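Local coordinates for protein nicotinate phosphoribosyltransferase (Saccharomyces cerevisiae, PDB 1VLP) that catalyses the ATP-dependent formation of nicotinate ribonucleotide from nicotinate and phosphoribosyl diphosphate, the first step of NAD biosynthesis from nicotinic acid, at residues A[104-116]-A[129-143]. Residues are numbered along the deposited sequence; the frame is centred on the assembly and turned at random.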
# COMPACT_ATOMS: atom_id res chain seq x y z
N ASN A 104 1.15 -6.97 -26.40
CA ASN A 104 2.42 -7.46 -25.88
C ASN A 104 2.48 -7.48 -24.35
O ASN A 104 3.23 -8.29 -23.77
CB ASN A 104 3.62 -6.67 -26.42
CG ASN A 104 3.76 -6.78 -27.93
OD1 ASN A 104 3.76 -7.89 -28.50
ND2 ASN A 104 3.87 -5.64 -28.58
N TYR A 105 1.68 -6.62 -23.69
CA TYR A 105 1.70 -6.55 -22.24
C TYR A 105 1.16 -7.82 -21.50
O TYR A 105 0.03 -8.30 -21.76
CB TYR A 105 0.98 -5.28 -21.73
CG TYR A 105 1.13 -5.22 -20.24
CD1 TYR A 105 2.33 -4.76 -19.67
CD2 TYR A 105 0.15 -5.74 -19.40
CE1 TYR A 105 2.52 -4.78 -18.31
CE2 TYR A 105 0.33 -5.75 -18.01
CZ TYR A 105 1.52 -5.25 -17.49
OH TYR A 105 1.73 -5.25 -16.14
N LYS A 106 1.94 -8.32 -20.55
CA LYS A 106 1.47 -9.30 -19.61
C LYS A 106 2.48 -9.46 -18.50
O LYS A 106 3.64 -9.06 -18.64
CB LYS A 106 1.27 -10.66 -20.29
CG LYS A 106 2.53 -11.23 -20.87
CD LYS A 106 2.24 -12.31 -21.91
CE LYS A 106 3.26 -12.28 -23.08
NZ LYS A 106 3.22 -11.07 -23.99
N LEU A 107 2.04 -10.09 -17.43
CA LEU A 107 2.95 -10.53 -16.37
C LEU A 107 3.56 -11.87 -16.78
O LEU A 107 2.90 -12.68 -17.50
CB LEU A 107 2.17 -10.66 -15.04
CG LEU A 107 1.58 -9.38 -14.45
CD1 LEU A 107 0.79 -9.75 -13.22
CD2 LEU A 107 2.74 -8.37 -14.15
N HIS A 108 4.78 -12.13 -16.31
CA HIS A 108 5.48 -13.38 -16.59
C HIS A 108 5.89 -14.01 -15.29
O HIS A 108 7.06 -13.97 -14.92
CB HIS A 108 6.71 -13.16 -17.49
CG HIS A 108 6.42 -12.44 -18.78
ND1 HIS A 108 6.31 -11.07 -18.86
CD2 HIS A 108 6.20 -12.91 -20.02
CE1 HIS A 108 6.04 -10.72 -20.10
NE2 HIS A 108 5.95 -11.82 -20.82
N PRO A 109 4.92 -14.58 -14.52
CA PRO A 109 5.27 -15.10 -13.20
C PRO A 109 6.32 -16.21 -13.23
O PRO A 109 7.10 -16.35 -12.27
CB PRO A 109 3.91 -15.61 -12.66
CG PRO A 109 3.03 -15.73 -13.79
CD PRO A 109 3.49 -14.76 -14.82
N GLU A 110 6.34 -17.00 -14.31
CA GLU A 110 7.28 -18.09 -14.43
C GLU A 110 8.76 -17.63 -14.46
O GLU A 110 9.64 -18.35 -14.02
CB GLU A 110 6.92 -18.95 -15.65
CG GLU A 110 7.29 -18.33 -17.04
CD GLU A 110 6.38 -17.20 -17.54
OE1 GLU A 110 5.35 -16.86 -16.88
OE2 GLU A 110 6.71 -16.67 -18.63
N GLU A 111 9.00 -16.42 -14.95
CA GLU A 111 10.31 -15.80 -15.01
C GLU A 111 10.58 -14.91 -13.83
O GLU A 111 11.69 -14.88 -13.33
CB GLU A 111 10.43 -14.94 -16.27
CG GLU A 111 10.40 -15.72 -17.61
CD GLU A 111 10.53 -14.80 -18.85
OE1 GLU A 111 10.32 -13.56 -18.75
OE2 GLU A 111 10.83 -15.34 -19.95
N GLN A 112 9.56 -14.21 -13.33
CA GLN A 112 9.73 -13.22 -12.26
C GLN A 112 9.64 -13.77 -10.83
O GLN A 112 10.32 -13.24 -9.95
CB GLN A 112 8.71 -12.10 -12.38
CG GLN A 112 9.26 -10.81 -12.95
CD GLN A 112 9.77 -10.97 -14.37
OE1 GLN A 112 10.96 -11.18 -14.58
NE2 GLN A 112 8.87 -10.86 -15.36
N ILE A 113 8.76 -14.74 -10.59
CA ILE A 113 8.57 -15.28 -9.22
C ILE A 113 9.41 -16.51 -9.01
O ILE A 113 9.34 -17.47 -9.82
CB ILE A 113 7.09 -15.63 -8.93
CG1 ILE A 113 6.19 -14.44 -9.22
CG2 ILE A 113 6.93 -16.11 -7.52
CD1 ILE A 113 4.68 -14.75 -9.05
N SER A 114 10.20 -16.49 -7.95
CA SER A 114 10.87 -17.66 -7.47
C SER A 114 10.21 -18.02 -6.15
O SER A 114 10.41 -17.34 -5.20
CB SER A 114 12.34 -17.36 -7.20
OG SER A 114 12.98 -18.48 -6.57
N PHE A 115 9.39 -19.06 -6.17
CA PHE A 115 8.59 -19.51 -5.01
C PHE A 115 8.98 -20.94 -4.65
O PHE A 115 8.83 -21.88 -5.46
CB PHE A 115 7.11 -19.40 -5.37
CG PHE A 115 6.16 -19.96 -4.37
CD1 PHE A 115 6.42 -19.91 -2.98
CD2 PHE A 115 4.98 -20.56 -4.81
CE1 PHE A 115 5.48 -20.39 -2.07
CE2 PHE A 115 4.05 -21.06 -3.90
CZ PHE A 115 4.30 -20.99 -2.52
N THR A 116 9.61 -21.06 -3.49
CA THR A 116 9.96 -22.33 -2.89
C THR A 116 9.34 -22.38 -1.48
O THR A 116 8.84 -21.38 -0.92
CB THR A 116 11.50 -22.51 -2.82
OG1 THR A 116 12.08 -21.43 -2.09
CG2 THR A 116 12.09 -22.50 -4.20
N LEU A 129 7.38 -20.25 3.56
CA LEU A 129 7.46 -19.82 2.17
C LEU A 129 8.68 -18.96 1.91
O LEU A 129 9.09 -18.16 2.76
CB LEU A 129 6.21 -19.02 1.73
CG LEU A 129 4.85 -19.53 2.16
CD1 LEU A 129 3.79 -18.66 1.56
CD2 LEU A 129 4.69 -20.98 1.80
N LYS A 130 9.29 -19.17 0.75
CA LYS A 130 10.36 -18.33 0.28
C LYS A 130 9.93 -17.79 -1.09
O LYS A 130 9.69 -18.57 -2.00
CB LYS A 130 11.67 -19.11 0.18
CG LYS A 130 12.84 -18.22 -0.14
CD LYS A 130 14.18 -18.96 -0.04
CE LYS A 130 15.23 -18.29 -0.90
NZ LYS A 130 16.58 -18.95 -0.78
N ILE A 131 9.83 -16.47 -1.19
CA ILE A 131 9.39 -15.83 -2.44
C ILE A 131 10.27 -14.65 -2.77
O ILE A 131 10.36 -13.72 -1.99
CB ILE A 131 7.91 -15.41 -2.42
CG1 ILE A 131 6.99 -16.62 -2.17
CG2 ILE A 131 7.50 -14.79 -3.77
CD1 ILE A 131 5.59 -16.22 -1.67
N LEU A 132 10.92 -14.72 -3.92
CA LEU A 132 11.63 -13.59 -4.51
C LEU A 132 11.02 -13.23 -5.85
O LEU A 132 10.70 -14.10 -6.64
CB LEU A 132 13.08 -13.95 -4.72
CG LEU A 132 13.91 -14.16 -3.46
CD1 LEU A 132 15.24 -14.69 -3.87
CD2 LEU A 132 14.06 -12.87 -2.71
N VAL A 133 10.83 -11.93 -6.09
CA VAL A 133 10.31 -11.43 -7.34
C VAL A 133 11.38 -10.50 -7.97
O VAL A 133 11.77 -9.51 -7.36
CB VAL A 133 8.98 -10.69 -7.16
CG1 VAL A 133 8.39 -10.35 -8.48
CG2 VAL A 133 7.97 -11.48 -6.28
N SER A 134 11.92 -10.89 -9.12
CA SER A 134 13.06 -10.19 -9.65
C SER A 134 12.97 -10.08 -11.16
O SER A 134 12.49 -10.95 -11.88
CB SER A 134 14.34 -10.87 -9.19
OG SER A 134 15.53 -10.21 -9.62
N GLY A 135 13.50 -8.97 -11.61
CA GLY A 135 13.47 -8.60 -13.05
C GLY A 135 13.48 -7.11 -13.23
O GLY A 135 13.77 -6.38 -12.27
N SER A 136 13.13 -6.63 -14.43
CA SER A 136 13.01 -5.20 -14.65
C SER A 136 11.95 -4.65 -13.71
O SER A 136 10.95 -5.26 -13.44
CB SER A 136 12.68 -4.91 -16.13
OG SER A 136 12.88 -3.55 -16.48
N TRP A 137 12.18 -3.44 -13.24
CA TRP A 137 11.27 -2.81 -12.30
C TRP A 137 9.84 -2.71 -12.89
O TRP A 137 8.91 -3.03 -12.19
CB TRP A 137 11.84 -1.47 -11.86
CG TRP A 137 11.30 -0.91 -10.55
CD1 TRP A 137 10.45 -1.51 -9.67
CD2 TRP A 137 11.67 0.34 -9.95
NE1 TRP A 137 10.24 -0.73 -8.60
CE2 TRP A 137 10.98 0.42 -8.72
CE3 TRP A 137 12.50 1.41 -10.34
CZ2 TRP A 137 11.07 1.55 -7.89
CZ3 TRP A 137 12.59 2.51 -9.50
CH2 TRP A 137 11.89 2.57 -8.29
N LYS A 138 9.70 -2.36 -14.17
CA LYS A 138 8.38 -2.30 -14.83
C LYS A 138 7.68 -3.67 -14.97
O LYS A 138 6.47 -3.71 -15.11
CB LYS A 138 8.45 -1.67 -16.22
CG LYS A 138 9.08 -2.48 -17.28
CD LYS A 138 9.28 -1.61 -18.53
CE LYS A 138 9.88 -2.39 -19.66
NZ LYS A 138 11.29 -2.80 -19.45
N ASP A 139 8.45 -4.74 -14.93
CA ASP A 139 7.94 -6.12 -15.00
C ASP A 139 7.58 -6.69 -13.63
O ASP A 139 6.92 -7.76 -13.56
CB ASP A 139 8.98 -7.09 -15.61
CG ASP A 139 9.14 -6.92 -17.10
OD1 ASP A 139 8.32 -6.24 -17.73
OD2 ASP A 139 10.11 -7.46 -17.64
N THR A 140 8.06 -6.06 -12.55
CA THR A 140 7.94 -6.64 -11.22
C THR A 140 7.05 -5.87 -10.24
O THR A 140 6.50 -6.46 -9.24
CB THR A 140 9.34 -6.86 -10.59
OG1 THR A 140 10.02 -5.64 -10.50
CG2 THR A 140 10.14 -7.83 -11.46
N ILE A 141 6.93 -4.57 -10.49
CA ILE A 141 6.21 -3.66 -9.57
C ILE A 141 4.76 -4.07 -9.20
O ILE A 141 4.31 -3.82 -8.07
CB ILE A 141 6.30 -2.21 -10.12
CG1 ILE A 141 5.80 -1.21 -9.08
CG2 ILE A 141 5.55 -2.08 -11.44
CD1 ILE A 141 6.70 -0.16 -8.84
N LEU A 142 4.01 -4.70 -10.12
CA LEU A 142 2.63 -5.00 -9.79
C LEU A 142 2.47 -6.19 -8.85
O LEU A 142 1.39 -6.38 -8.30
CB LEU A 142 1.82 -5.23 -11.08
CG LEU A 142 1.69 -4.02 -12.00
CD1 LEU A 142 0.66 -4.33 -13.13
CD2 LEU A 142 1.30 -2.75 -11.26
N TYR A 143 3.47 -7.05 -8.70
CA TYR A 143 3.23 -8.32 -7.93
C TYR A 143 2.91 -8.16 -6.46
O TYR A 143 2.15 -8.98 -5.93
CB TYR A 143 4.42 -9.24 -8.05
CG TYR A 143 4.55 -9.91 -9.38
CD1 TYR A 143 3.73 -10.98 -9.72
CD2 TYR A 143 5.51 -9.49 -10.31
CE1 TYR A 143 3.89 -11.63 -10.92
CE2 TYR A 143 5.66 -10.13 -11.52
CZ TYR A 143 4.84 -11.20 -11.82
OH TYR A 143 4.98 -11.85 -13.03
O HOH W 1 4.37 -5.42 -15.38
O HOH W 2 5.38 -7.58 -17.07
O HOH W 3 6.42 -10.34 -14.90
O HOH W 4 13.51 -13.78 -11.27
O HOH W 5 12.35 -18.93 -3.67
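Tyr143 carries its CG anti to the carbonyl carbon (chi1 -74°), which sends the ring across to Ile113 and Pro109; Ile113, with the same first-torsion arrangement (chi1 -54°), lays CG1 over one ring face and brings CD1 to 3.7 Å from Tyr143 CE1. Gln112 CB meets Tyr143 CE2 obliquely at 3.7 Å, while Gln112 CG lies 3.4 Å from Thr140 CG2. The phenol OH shares a water with His108 N and Asp139 O, 2.8 Å from Tyr143 OH. Replacing Tyr143 by alanine would remove the ring, and is likely to open a gap beside Ile113 and Pro109 and leave the water without its phenol partner. Other waters link Tyr105 OH to Lys138 O and Lys106 O to Asp139 OD1. Farther along, segments 113-116 and 129-134, parts of the hairpin of strands 113-120 and 126-134, run with N-to-C directions 172° apart. Ser114 N donates to Leu132 O at 2.8 Å, nearly straight, and Ser134 N to Gln112 O at 3.0 Å. Phe115 CD1 packs on Ile131 CG1 at 3.4 Å, on the sheet face where helix 144-159 covers Ile113, Ile131 and Val133. The chemistry thus divides: backbone bonds fix the hairpin register, whereas apolar packing and bridging waters join 105-112 to 137-143.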